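PDB 2HDW: uncharacterized protein PA2218 from Pseudomonas aeruginosa, which is of unknown function but has an alpha/beta hydrolase fold, is related to Escherichia coli YcjY and is probably a hydrolase. Local coordinates for residues Q49-T53 / G136-G140; W56-F60 / A83-L87; R223-L227 / L290-N294; L230-R234 / M286-L290; H313-S319 / I338-H344. One frame throughout, in Å; residues are numbered along the deposited sequence.

Interaction 1 of 5, residues Q49-T53 / G136-G140; sequences QLQLT and GESGG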
# COMPACT_ATOMS: atom_id res chain seq x y z
N GLN A 49 13.02 6.90 18.19
CA GLN A 49 13.56 5.57 18.42
C GLN A 49 12.39 4.60 18.49
O GLN A 49 11.49 4.77 19.31
CB GLN A 49 14.33 5.49 19.74
CG GLN A 49 15.54 6.40 19.82
CD GLN A 49 16.36 6.11 21.05
OE1 GLN A 49 17.06 5.10 21.12
NE2 GLN A 49 16.27 6.99 22.05
N LEU A 50 12.41 3.59 17.63
CA LEU A 50 11.34 2.61 17.58
C LEU A 50 11.84 1.22 17.95
O LEU A 50 12.96 0.84 17.61
CB LEU A 50 10.72 2.57 16.18
CG LEU A 50 10.13 3.84 15.56
CD1 LEU A 50 9.70 3.55 14.12
CD2 LEU A 50 8.96 4.33 16.38
N GLN A 51 11.00 0.48 18.65
CA GLN A 51 11.32 -0.88 19.05
C GLN A 51 10.83 -1.80 17.93
O GLN A 51 9.63 -1.94 17.72
CB GLN A 51 10.61 -1.23 20.36
CG GLN A 51 11.02 -2.57 20.95
CD GLN A 51 10.21 -2.92 22.19
OE1 GLN A 51 10.56 -3.85 22.92
NE2 GLN A 51 9.13 -2.18 22.42
N LEU A 52 11.76 -2.41 17.21
CA LEU A 52 11.41 -3.30 16.12
C LEU A 52 11.70 -4.75 16.51
O LEU A 52 12.77 -5.04 17.05
CB LEU A 52 12.20 -2.93 14.87
CG LEU A 52 12.12 -1.46 14.43
CD1 LEU A 52 12.95 -1.27 13.18
CD2 LEU A 52 10.67 -1.06 14.17
N THR A 53 10.76 -5.65 16.25
CA THR A 53 10.96 -7.04 16.60
C THR A 53 12.01 -7.68 15.70
O THR A 53 12.08 -7.38 14.52
CB THR A 53 9.67 -7.87 16.47
OG1 THR A 53 9.94 -9.22 16.84
CG2 THR A 53 9.16 -7.85 15.04
N GLY A 136 1.46 -0.49 12.16
CA GLY A 136 2.54 -1.45 12.27
C GLY A 136 3.55 -1.10 13.34
O GLY A 136 3.18 -0.82 14.49
N GLU A 137 4.83 -1.10 12.98
CA GLU A 137 5.88 -0.75 13.93
C GLU A 137 6.27 0.72 13.82
O GLU A 137 7.11 1.21 14.58
CB GLU A 137 7.11 -1.64 13.72
CG GLU A 137 6.84 -3.11 13.98
CD GLU A 137 8.09 -3.95 13.93
OE1 GLU A 137 8.68 -4.08 12.84
OE2 GLU A 137 8.49 -4.47 14.99
N SER A 138 5.67 1.42 12.87
CA SER A 138 5.95 2.85 12.69
C SER A 138 5.43 3.66 13.87
O SER A 138 4.59 3.20 14.64
CB SER A 138 5.32 3.36 11.41
OG SER A 138 5.94 2.79 10.27
N GLY A 139 5.94 4.88 14.00
CA GLY A 139 5.50 5.76 15.07
C GLY A 139 4.23 6.49 14.69
O GLY A 139 3.66 6.25 13.62
N GLY A 140 3.79 7.38 15.56
CA GLY A 140 2.57 8.13 15.29
C GLY A 140 1.46 7.79 16.26
O GLY A 140 1.26 6.63 16.62
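The carboxylate of E137 takes the backbone N-H of T53 on OE2, with T53 N 2.9 Å from E137 OE2 and a nearly straight bond of 168°. The acceptor is the syn lone pair, on the side of the other oxygen. The CG2 methyl of T53 lies against the same oxygen, 3.4 Å from E137 OE2. Further back along the glutamate chain, L52 turns its CD2 onto the aliphatic part, 3.6 Å from E137 CB. L50 points toward the other segment, and its two methyls meet different parts of the backbone: CD1 rests 3.5 Å from E137 O, while CD2 lies 3.9 Å from G139 N. An extended tail near the start of the modelled chain is thereby laid along the loop that follows strand 126-130 of the alpha/beta hydrolase sheet and leads toward helix 148-164. E137 reaches T53 because its chain is extended beyond CG (chi2 -173°), which carries the carboxylate past L52. The other oxygen, E137 OE1, makes salt bridges with K109 and K70, so the two oxygens divide their work between a backbone amide and a pair of lysines that probably stabilise the charged form. Behind the loop, S138 OG bonds to D131 O and A82 N, and E137 N bonds to D131 OD2. L50 and L52 also touch T80 and A82 of strand 80-88, respectively.

Interaction 2 of 5, residues W56-F60 / A83-L87; sequences WDKTF and ADLYL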
# COMPACT_ATOMS: atom_id res chain seq x y z
N TRP A 56 11.37 -13.37 13.14
CA TRP A 56 10.91 -13.40 11.76
C TRP A 56 9.43 -13.74 11.83
O TRP A 56 9.04 -14.91 11.87
CB TRP A 56 11.66 -14.46 10.93
CG TRP A 56 11.20 -14.47 9.50
CD1 TRP A 56 10.30 -15.32 8.93
CD2 TRP A 56 11.55 -13.52 8.49
NE1 TRP A 56 10.07 -14.96 7.62
CE2 TRP A 56 10.82 -13.85 7.33
CE3 TRP A 56 12.40 -12.41 8.46
CZ2 TRP A 56 10.92 -13.12 6.14
CZ3 TRP A 56 12.51 -11.68 7.27
CH2 TRP A 56 11.77 -12.04 6.13
N ASP A 57 8.61 -12.70 11.86
CA ASP A 57 7.16 -12.86 11.95
C ASP A 57 6.46 -12.53 10.64
O ASP A 57 5.31 -12.10 10.63
CB ASP A 57 6.62 -11.98 13.08
CG ASP A 57 6.81 -10.50 12.82
OD1 ASP A 57 7.80 -10.12 12.15
OD2 ASP A 57 5.97 -9.70 13.29
N LYS A 58 7.16 -12.73 9.52
CA LYS A 58 6.57 -12.46 8.21
C LYS A 58 5.59 -13.58 7.85
O LYS A 58 5.62 -14.66 8.45
CB LYS A 58 7.66 -12.36 7.13
CG LYS A 58 8.29 -10.96 6.95
CD LYS A 58 9.04 -10.48 8.18
CE LYS A 58 9.76 -9.16 7.91
NZ LYS A 58 10.33 -8.55 9.15
N THR A 59 4.73 -13.32 6.88
CA THR A 59 3.73 -14.29 6.44
C THR A 59 4.31 -15.19 5.35
O THR A 59 3.58 -15.95 4.71
CB THR A 59 2.49 -13.59 5.88
OG1 THR A 59 2.89 -12.62 4.91
CG2 THR A 59 1.72 -12.89 7.00
N PHE A 60 5.62 -15.10 5.14
CA PHE A 60 6.32 -15.89 4.14
C PHE A 60 7.71 -16.17 4.70
O PHE A 60 8.21 -15.42 5.54
CB PHE A 60 6.41 -15.10 2.83
CG PHE A 60 6.99 -13.73 3.00
CD1 PHE A 60 8.37 -13.54 2.95
CD2 PHE A 60 6.17 -12.65 3.28
CE1 PHE A 60 8.92 -12.28 3.18
CE2 PHE A 60 6.71 -11.39 3.51
CZ PHE A 60 8.08 -11.21 3.46
N ALA A 83 10.49 -0.18 8.47
CA ALA A 83 10.46 -0.91 7.20
C ALA A 83 11.45 -2.06 7.14
O ALA A 83 12.39 -2.13 7.94
CB ALA A 83 10.73 0.06 6.05
N ASP A 84 11.23 -2.95 6.19
CA ASP A 84 12.11 -4.09 5.96
C ASP A 84 12.82 -3.80 4.65
O ASP A 84 12.18 -3.47 3.65
CB ASP A 84 11.31 -5.39 5.81
CG ASP A 84 10.77 -5.91 7.14
OD1 ASP A 84 11.59 -6.18 8.05
OD2 ASP A 84 9.53 -6.05 7.26
N LEU A 85 14.14 -3.90 4.68
CA LEU A 85 14.97 -3.65 3.51
C LEU A 85 15.56 -4.98 3.03
O LEU A 85 16.14 -5.72 3.82
CB LEU A 85 16.10 -2.69 3.87
CG LEU A 85 17.16 -2.39 2.82
CD1 LEU A 85 16.56 -1.57 1.68
CD2 LEU A 85 18.29 -1.62 3.48
N TYR A 86 15.41 -5.26 1.74
CA TYR A 86 15.92 -6.50 1.15
C TYR A 86 16.89 -6.17 0.02
O TYR A 86 16.59 -5.35 -0.84
CB TYR A 86 14.78 -7.34 0.58
CG TYR A 86 13.71 -7.73 1.57
CD1 TYR A 86 13.74 -8.98 2.21
CD2 TYR A 86 12.67 -6.86 1.88
CE1 TYR A 86 12.74 -9.34 3.12
CE2 TYR A 86 11.68 -7.21 2.78
CZ TYR A 86 11.71 -8.45 3.40
OH TYR A 86 10.72 -8.77 4.30
N LEU A 87 18.05 -6.82 0.02
CA LEU A 87 19.05 -6.60 -1.02
C LEU A 87 19.56 -7.92 -1.59
O LEU A 87 19.63 -8.93 -0.88
CB LEU A 87 20.26 -5.83 -0.48
CG LEU A 87 20.06 -4.45 0.16
CD1 LEU A 87 19.42 -4.61 1.54
CD2 LEU A 87 21.40 -3.75 0.29
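K58 and D84 form a salt bridge, with K58 NZ 2.9 Å from D84 OD1. The ammonium group approaches from above the carboxylate plane, 37° out of it. D84 OD1 has a second donor in H68 NE2, so one oxygen serves both a lysine and a histidine. A bend at chi2 (64°) threads the lysine chain between two rings of its own segment: its CD sits 3.6 Å above the plane of W56, and its CB lies over a face of F60, each offset toward the rim. The indole N-H is satisfied locally, since W56 NE1 donates to F60 O over 2.8 Å, in the carbonyl plane, which fixes the indole relative to the backbone of F60. The hydroxyl of Y86 enters among these groups, with Y86 OH 3.7 Å from F60 CZ, in the plane of the phenyl ring, and 3.8 Å from K58 CE. W56 CH2 lies at the edge of the tyrosine ring, 4.2 Å from Y86 CE1. D57 OD2 is held by R276 and H274, and T59 OG1 by E110 O. The loop thus covers strand 80-88 where that strand runs between strands 66-74 and 126-130, with F60 and Y86 both also reaching helix 112-122.

Interaction 3 of 5, residues R223-L227 / L290-N294; sequences RTRTL and LSFMN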
# COMPACT_ATOMS: atom_id res chain seq x y z
N ARG A 223 -24.15 9.96 2.03
CA ARG A 223 -22.84 10.54 2.32
C ARG A 223 -23.01 11.60 3.41
O ARG A 223 -22.22 11.66 4.35
CB ARG A 223 -22.25 11.19 1.07
CG ARG A 223 -20.96 11.98 1.32
CD ARG A 223 -20.49 12.73 0.07
NE ARG A 223 -19.50 13.77 0.39
CZ ARG A 223 -18.18 13.60 0.37
NH1 ARG A 223 -17.66 12.43 0.02
NH2 ARG A 223 -17.39 14.60 0.74
N THR A 224 -24.03 12.43 3.26
CA THR A 224 -24.32 13.49 4.22
C THR A 224 -24.62 12.90 5.59
O THR A 224 -24.18 13.41 6.62
CB THR A 224 -25.51 14.34 3.74
OG1 THR A 224 -25.20 14.93 2.48
CG2 THR A 224 -25.84 15.44 4.75
N ARG A 225 -25.38 11.80 5.59
CA ARG A 225 -25.75 11.12 6.82
C ARG A 225 -24.48 10.62 7.52
O ARG A 225 -24.34 10.76 8.73
CB ARG A 225 -26.67 9.94 6.48
CG ARG A 225 -27.21 9.16 7.66
CD ARG A 225 -27.58 7.75 7.20
NE ARG A 225 -28.29 7.78 5.93
CZ ARG A 225 -28.26 6.80 5.02
NH1 ARG A 225 -27.54 5.71 5.23
NH2 ARG A 225 -28.93 6.93 3.88
N THR A 226 -23.57 10.04 6.75
CA THR A 226 -22.31 9.53 7.30
C THR A 226 -21.49 10.67 7.90
O THR A 226 -20.94 10.54 9.00
CB THR A 226 -21.48 8.81 6.21
OG1 THR A 226 -22.19 7.66 5.76
CG2 THR A 226 -20.12 8.37 6.77
N LEU A 227 -21.40 11.79 7.18
CA LEU A 227 -20.64 12.93 7.67
C LEU A 227 -21.25 13.50 8.95
O LEU A 227 -20.53 13.87 9.88
CB LEU A 227 -20.57 14.01 6.58
CG LEU A 227 -19.75 13.60 5.36
CD1 LEU A 227 -19.83 14.69 4.30
CD2 LEU A 227 -18.29 13.33 5.77
N LEU A 290 -12.89 11.04 7.41
CA LEU A 290 -13.04 12.47 7.15
C LEU A 290 -12.08 13.06 6.12
O LEU A 290 -12.48 13.86 5.27
CB LEU A 290 -12.94 13.26 8.45
CG LEU A 290 -14.14 13.10 9.39
CD1 LEU A 290 -13.81 13.71 10.73
CD2 LEU A 290 -15.38 13.76 8.77
N SER A 291 -10.80 12.67 6.17
CA SER A 291 -9.85 13.21 5.20
C SER A 291 -10.06 12.61 3.81
O SER A 291 -10.11 13.34 2.82
CB SER A 291 -8.40 12.97 5.66
OG SER A 291 -8.14 11.59 5.83
N PHE A 292 -10.18 11.29 3.75
CA PHE A 292 -10.38 10.58 2.49
C PHE A 292 -11.65 11.00 1.76
O PHE A 292 -11.67 11.08 0.53
CB PHE A 292 -10.42 9.06 2.75
CG PHE A 292 -9.09 8.48 3.11
CD1 PHE A 292 -8.20 8.07 2.12
CD2 PHE A 292 -8.71 8.37 4.45
CE1 PHE A 292 -6.95 7.54 2.46
CE2 PHE A 292 -7.46 7.85 4.80
CZ PHE A 292 -6.58 7.44 3.80
N MET A 293 -12.71 11.27 2.51
CA MET A 293 -13.98 11.67 1.93
C MET A 293 -13.96 13.11 1.42
O MET A 293 -14.86 13.53 0.69
CB MET A 293 -15.12 11.52 2.97
CG MET A 293 -15.38 10.08 3.46
SD MET A 293 -16.76 9.93 4.67
CE MET A 293 -18.12 9.96 3.58
N ASN A 294 -12.91 13.85 1.77
CA ASN A 294 -12.82 15.27 1.41
C ASN A 294 -11.60 15.70 0.59
O ASN A 294 -11.55 16.84 0.10
CB ASN A 294 -12.88 16.08 2.71
CG ASN A 294 -13.20 17.55 2.48
OD1 ASN A 294 -14.08 17.89 1.69
ND2 ASN A 294 -12.49 18.42 3.19
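R223 meets the backbone of M293 end-on, through two hydrogen bonds that converge on a single carbonyl oxygen. R223 NH2 stands 2.7 Å from M293 O and R223 NH1 3.1 Å from it, the second bond being the more bent (136° against 155° at the hydrogen). The oxygen lies at the edge of the guanidinium group, in its plane. NH1 comes in the carbonyl plane on a lone pair, whereas NH2 sits above that plane. An arginine chain stretched from CG to NE (chi2 -174°) spans the distance from helix 220-240.

The apolar part of the contact is made by the methionine side chain, which points back at the helix. M293 and L227 run alongside each other, pointing opposite ways, with L227 CD2 3.9 Å from M293 SD. A bend at chi3 brings the terminal methyl between L227 CD2 and T226 CG2, the latter 4.1 Å from M293 CE. L290 adds a further methyl contact, L227 CD2 to L290 CD2 at 4.2 Å.

M293 therefore joins the helix with both its halves, its carbonyl gripped by a charged group and its thioether resting among aliphatic carbons. The neutral acceptor does not cancel the arginine's charge, but two N-H groups on one oxygen restrict the rotation of the guanidinium and tie the segment about M293 to helix 220-240.

Interaction 4 of 5, residues L230-R234 / M286-L290; sequences LGQQR and MTTPL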
# COMPACT_ATOMS: atom_id res chain seq x y z
N LEU A 230 -20.17 11.31 11.69
CA LEU A 230 -18.75 11.51 12.01
C LEU A 230 -18.61 12.73 12.90
O LEU A 230 -17.81 12.74 13.83
CB LEU A 230 -17.93 11.67 10.72
CG LEU A 230 -17.86 10.39 9.88
CD1 LEU A 230 -17.21 10.65 8.53
CD2 LEU A 230 -17.08 9.34 10.65
N GLY A 231 -19.40 13.77 12.62
CA GLY A 231 -19.36 14.97 13.44
C GLY A 231 -19.71 14.63 14.88
O GLY A 231 -19.06 15.10 15.81
N GLN A 232 -20.75 13.82 15.07
CA GLN A 232 -21.15 13.41 16.41
C GLN A 232 -20.00 12.64 17.07
O GLN A 232 -19.76 12.76 18.28
CB GLN A 232 -22.39 12.51 16.37
CG GLN A 232 -23.70 13.18 15.99
CD GLN A 232 -24.14 14.24 16.99
OE1 GLN A 232 -23.74 14.21 18.16
NE2 GLN A 232 -24.98 15.16 16.54
N GLN A 233 -19.30 11.83 16.28
CA GLN A 233 -18.21 11.03 16.83
C GLN A 233 -17.05 11.91 17.28
O GLN A 233 -16.41 11.62 18.29
CB GLN A 233 -17.72 10.00 15.80
CG GLN A 233 -16.81 8.93 16.39
CD GLN A 233 -17.44 8.22 17.57
OE1 GLN A 233 -18.60 7.80 17.50
NE2 GLN A 233 -16.69 8.06 18.66
N ARG A 234 -16.79 12.99 16.54
CA ARG A 234 -15.72 13.90 16.93
C ARG A 234 -16.00 14.43 18.34
O ARG A 234 -15.08 14.55 19.15
CB ARG A 234 -15.60 15.08 15.96
CG ARG A 234 -15.02 14.74 14.60
CD ARG A 234 -14.54 16.02 13.89
NE ARG A 234 -13.34 16.56 14.54
CZ ARG A 234 -12.18 16.77 13.93
NH1 ARG A 234 -12.05 16.50 12.64
NH2 ARG A 234 -11.14 17.21 14.61
N MET A 286 -12.63 5.70 14.22
CA MET A 286 -13.93 5.95 13.60
C MET A 286 -13.92 7.20 12.73
O MET A 286 -14.62 7.25 11.72
CB MET A 286 -15.02 6.07 14.68
CG MET A 286 -15.44 4.72 15.30
SD MET A 286 -16.84 4.86 16.46
CE MET A 286 -18.18 4.94 15.31
N THR A 287 -13.12 8.20 13.07
CA THR A 287 -13.11 9.42 12.26
C THR A 287 -12.09 9.48 11.12
O THR A 287 -11.96 10.51 10.44
CB THR A 287 -12.97 10.68 13.16
OG1 THR A 287 -11.83 10.56 14.02
CG2 THR A 287 -14.22 10.83 14.02
N THR A 288 -11.38 8.38 10.87
CA THR A 288 -10.39 8.35 9.79
C THR A 288 -10.92 8.77 8.41
O THR A 288 -10.25 9.49 7.68
CB THR A 288 -9.74 6.93 9.67
OG1 THR A 288 -8.70 6.80 10.65
CG2 THR A 288 -9.15 6.71 8.28
N PRO A 289 -12.14 8.32 8.05
CA PRO A 289 -12.72 8.68 6.75
C PRO A 289 -12.84 10.17 6.41
O PRO A 289 -12.89 10.54 5.24
CB PRO A 289 -14.09 8.00 6.79
CG PRO A 289 -13.85 6.80 7.67
CD PRO A 289 -13.02 7.40 8.78
N LEU A 290 -12.89 11.04 7.41
CA LEU A 290 -13.04 12.47 7.15
C LEU A 290 -12.08 13.06 6.12
O LEU A 290 -12.48 13.86 5.27
CB LEU A 290 -12.94 13.26 8.45
CG LEU A 290 -14.14 13.10 9.39
CD1 LEU A 290 -13.81 13.71 10.73
CD2 LEU A 290 -15.38 13.76 8.77
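L230, Q233 and R234 line the side of helix 220-240 that faces the turn running from M286 into the short helix 289-292, within the insertion of helices and long loops between strands 197-201 and 309-314, the position of the lid or cap in many alpha/beta hydrolases. No hydrogen bond crosses between the two segments, and the fit rests on the shapes of side chains. L230 points at the turn and lies beside L290 with the reverse heading, which brings L230 CD1 to 3.6 Å from L290 CD2. Its other branch meets the oxygen end of a backbone carbonyl, with L230 CD2 3.4 Å from M286 O. P289 lends an outlying touch, its CB 4.4 Å from L230 CD1.

One turn further along the helix, Q233 bends at chi2 (54°), which folds its amide across the methionine at about a right angle. Q233 OE1 stands 3.6 Å from M286 SD, and Q233 CG lies 3.8 Å from M286 CB. The amide nitrogen of this buried residue is engaged by D237 OD1, which limits the rotation of the amide. T287 directs its CG2 methyl between two neighbours, 4.0 Å from both Q233 CG and R234 CG. R234, bent at chi3, runs across L290, with R234 NH1 3.8 Å from L290 CD1.

Beyond the two segments, M286 and A244, in the loop between helices 220-240 and 258-267, are joined by a backbone hydrogen bond, while L230 also touches M293, three residues past L290.

Interaction 5 of 5, residues H313-S319 / I338-H344; sequences HGERAHS and IVPGASH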
# COMPACT_ATOMS: atom_id res chain seq x y z
N HIS A 313 -4.25 -6.13 -12.71
CA HIS A 313 -5.48 -6.47 -11.99
C HIS A 313 -6.10 -7.80 -12.42
O HIS A 313 -6.09 -8.16 -13.61
CB HIS A 313 -6.52 -5.35 -12.18
CG HIS A 313 -7.31 -5.06 -10.94
ND1 HIS A 313 -7.27 -3.84 -10.30
CD2 HIS A 313 -8.13 -5.85 -10.20
CE1 HIS A 313 -8.02 -3.89 -9.22
NE2 HIS A 313 -8.55 -5.09 -9.13
N GLY A 314 -6.63 -8.53 -11.45
CA GLY A 314 -7.27 -9.80 -11.72
C GLY A 314 -8.58 -9.60 -12.46
O GLY A 314 -9.35 -8.68 -12.16
N GLU A 315 -8.83 -10.46 -13.44
CA GLU A 315 -10.03 -10.42 -14.27
C GLU A 315 -11.33 -10.50 -13.46
O GLU A 315 -12.30 -9.80 -13.76
CB GLU A 315 -10.00 -11.60 -15.26
CG GLU A 315 -11.18 -11.66 -16.22
CD GLU A 315 -11.49 -13.09 -16.67
OE1 GLU A 315 -10.64 -13.99 -16.47
OE2 GLU A 315 -12.58 -13.32 -17.23
N ARG A 316 -11.34 -11.35 -12.44
CA ARG A 316 -12.53 -11.56 -11.63
C ARG A 316 -12.59 -10.71 -10.37
O ARG A 316 -13.50 -10.89 -9.55
CB ARG A 316 -12.64 -13.03 -11.23
CG ARG A 316 -12.36 -14.01 -12.36
CD ARG A 316 -13.33 -13.85 -13.52
NE ARG A 316 -14.31 -14.93 -13.59
CZ ARG A 316 -15.20 -15.21 -12.64
NH1 ARG A 316 -15.23 -14.49 -11.53
NH2 ARG A 316 -16.06 -16.20 -12.81
N ALA A 317 -11.64 -9.80 -10.20
CA ALA A 317 -11.62 -8.96 -9.01
C ALA A 317 -12.79 -7.97 -8.95
O ALA A 317 -13.11 -7.32 -9.95
CB ALA A 317 -10.30 -8.20 -8.93
N HIS A 318 -13.41 -7.88 -7.79
CA HIS A 318 -14.53 -6.97 -7.57
C HIS A 318 -14.04 -5.54 -7.71
O HIS A 318 -14.80 -4.61 -7.98
CB HIS A 318 -15.07 -7.14 -6.15
CG HIS A 318 -14.10 -6.71 -5.09
ND1 HIS A 318 -12.98 -7.44 -4.77
CD2 HIS A 318 -14.06 -5.59 -4.32
CE1 HIS A 318 -12.28 -6.80 -3.85
NE2 HIS A 318 -12.92 -5.67 -3.56
N SER A 319 -12.73 -5.37 -7.53
CA SER A 319 -12.09 -4.07 -7.58
C SER A 319 -11.45 -3.72 -8.92
O SER A 319 -10.82 -2.67 -9.05
CB SER A 319 -11.01 -4.02 -6.52
OG SER A 319 -10.15 -5.14 -6.71
N ILE A 338 -4.53 -7.30 -17.46
CA ILE A 338 -5.54 -8.11 -16.78
C ILE A 338 -5.06 -9.55 -16.63
O ILE A 338 -4.65 -10.17 -17.61
CB ILE A 338 -6.88 -8.09 -17.56
CG1 ILE A 338 -7.40 -6.65 -17.66
CG2 ILE A 338 -7.90 -8.99 -16.88
CD1 ILE A 338 -7.60 -5.95 -16.32
N VAL A 339 -5.11 -10.08 -15.41
CA VAL A 339 -4.70 -11.45 -15.16
C VAL A 339 -5.94 -12.33 -15.27
O VAL A 339 -6.84 -12.25 -14.43
CB VAL A 339 -4.09 -11.61 -13.75
CG1 VAL A 339 -3.77 -13.07 -13.48
CG2 VAL A 339 -2.83 -10.75 -13.64
N PRO A 340 -6.00 -13.18 -16.30
CA PRO A 340 -7.18 -14.05 -16.47
C PRO A 340 -7.57 -14.87 -15.24
O PRO A 340 -6.74 -15.50 -14.61
CB PRO A 340 -6.80 -14.92 -17.66
CG PRO A 340 -5.29 -14.97 -17.59
CD PRO A 340 -4.93 -13.55 -17.25
N GLY A 341 -8.86 -14.82 -14.92
CA GLY A 341 -9.42 -15.58 -13.82
C GLY A 341 -8.95 -15.29 -12.40
O GLY A 341 -9.28 -16.04 -11.49
N ALA A 342 -8.21 -14.20 -12.20
CA ALA A 342 -7.72 -13.88 -10.87
C ALA A 342 -8.67 -13.00 -10.06
O ALA A 342 -9.34 -12.11 -10.60
CB ALA A 342 -6.35 -13.21 -10.98
N SER A 343 -8.74 -13.27 -8.76
CA SER A 343 -9.59 -12.49 -7.86
C SER A 343 -8.73 -11.36 -7.31
O SER A 343 -7.59 -11.18 -7.75
CB SER A 343 -10.07 -13.35 -6.70
OG SER A 343 -8.98 -13.65 -5.84
N HIS A 344 -9.27 -10.63 -6.34
CA HIS A 344 -8.53 -9.53 -5.73
C HIS A 344 -7.41 -10.07 -4.85
O HIS A 344 -6.23 -9.76 -5.06
CB HIS A 344 -9.47 -8.66 -4.89
CG HIS A 344 -8.79 -7.49 -4.25
ND1 HIS A 344 -8.04 -7.60 -3.10
CD2 HIS A 344 -8.70 -6.19 -4.63
CE1 HIS A 344 -7.52 -6.43 -2.80
NE2 HIS A 344 -7.90 -5.55 -3.72
O HOH W 1 -6.85 -8.59 -8.63
O HOH W 2 -12.39 -10.02 -5.69
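H318 and H344 lie obliquely against each other in the loops beyond the ends of the parallel strands 309-314 and 334-339, which helix 320-329 joins as a beta-alpha-beta unit. Their ring centroids are 5.1 Å apart with planes inclined at 45°, and H318 presents its edge to the other side chain, its CE1 3.5 Å from H344 CB. With its CG placed between the backbone N and the carbonyl carbon (chi1 66°), the ring of H318 folds back so that one face covers S319 CB. Its NE2 is bonded to Y204 OH, which steadies its orientation. H344 follows the last strand, the place of the catalytic histidine in alpha/beta hydrolases, and its side chain touches C179 at the turn between strand 173-178 and helix 180-191, consistent with an active-site region. The side chain of H313 leaves the sheet on the same face as that of I338, with ND1 bonded to S323 OG.

The backbones pair through V339 N to H313 O at 2.8 Å and E315 N to V339 O at 2.9 Å, and farther on R316 N donates to A342 O, 2.8 Å away. E315 lies against I338, its CB 3.7 Å from I338 CG2, and R316 CG meets the bare backbone of G341. Close by, a water bridges the two segments, accepting from G314 N at 2.8 Å and donating to S343 O at 2.8 Å.

Overall arrangement
Interaction 1 opens near the N terminus and closes at 136-140, round four strands and helix 112-122, and pins the N-terminal tail to the loop after strand 126-130. Interaction 2 is nested inside it and lays the next part of that tail over strand 80-88, with centres about 14 Å apart. After the central strands comes the helical insertion, where interactions 3 and 4 bind helix 220-240 to helix 289-292 and its approach, both ending on the same stretch. They share L290 and lie about 8 Å apart between centres. Interaction 5 follows in series and links the last two strands, so it reaches the same sheet as interaction 2. None of the loops cross.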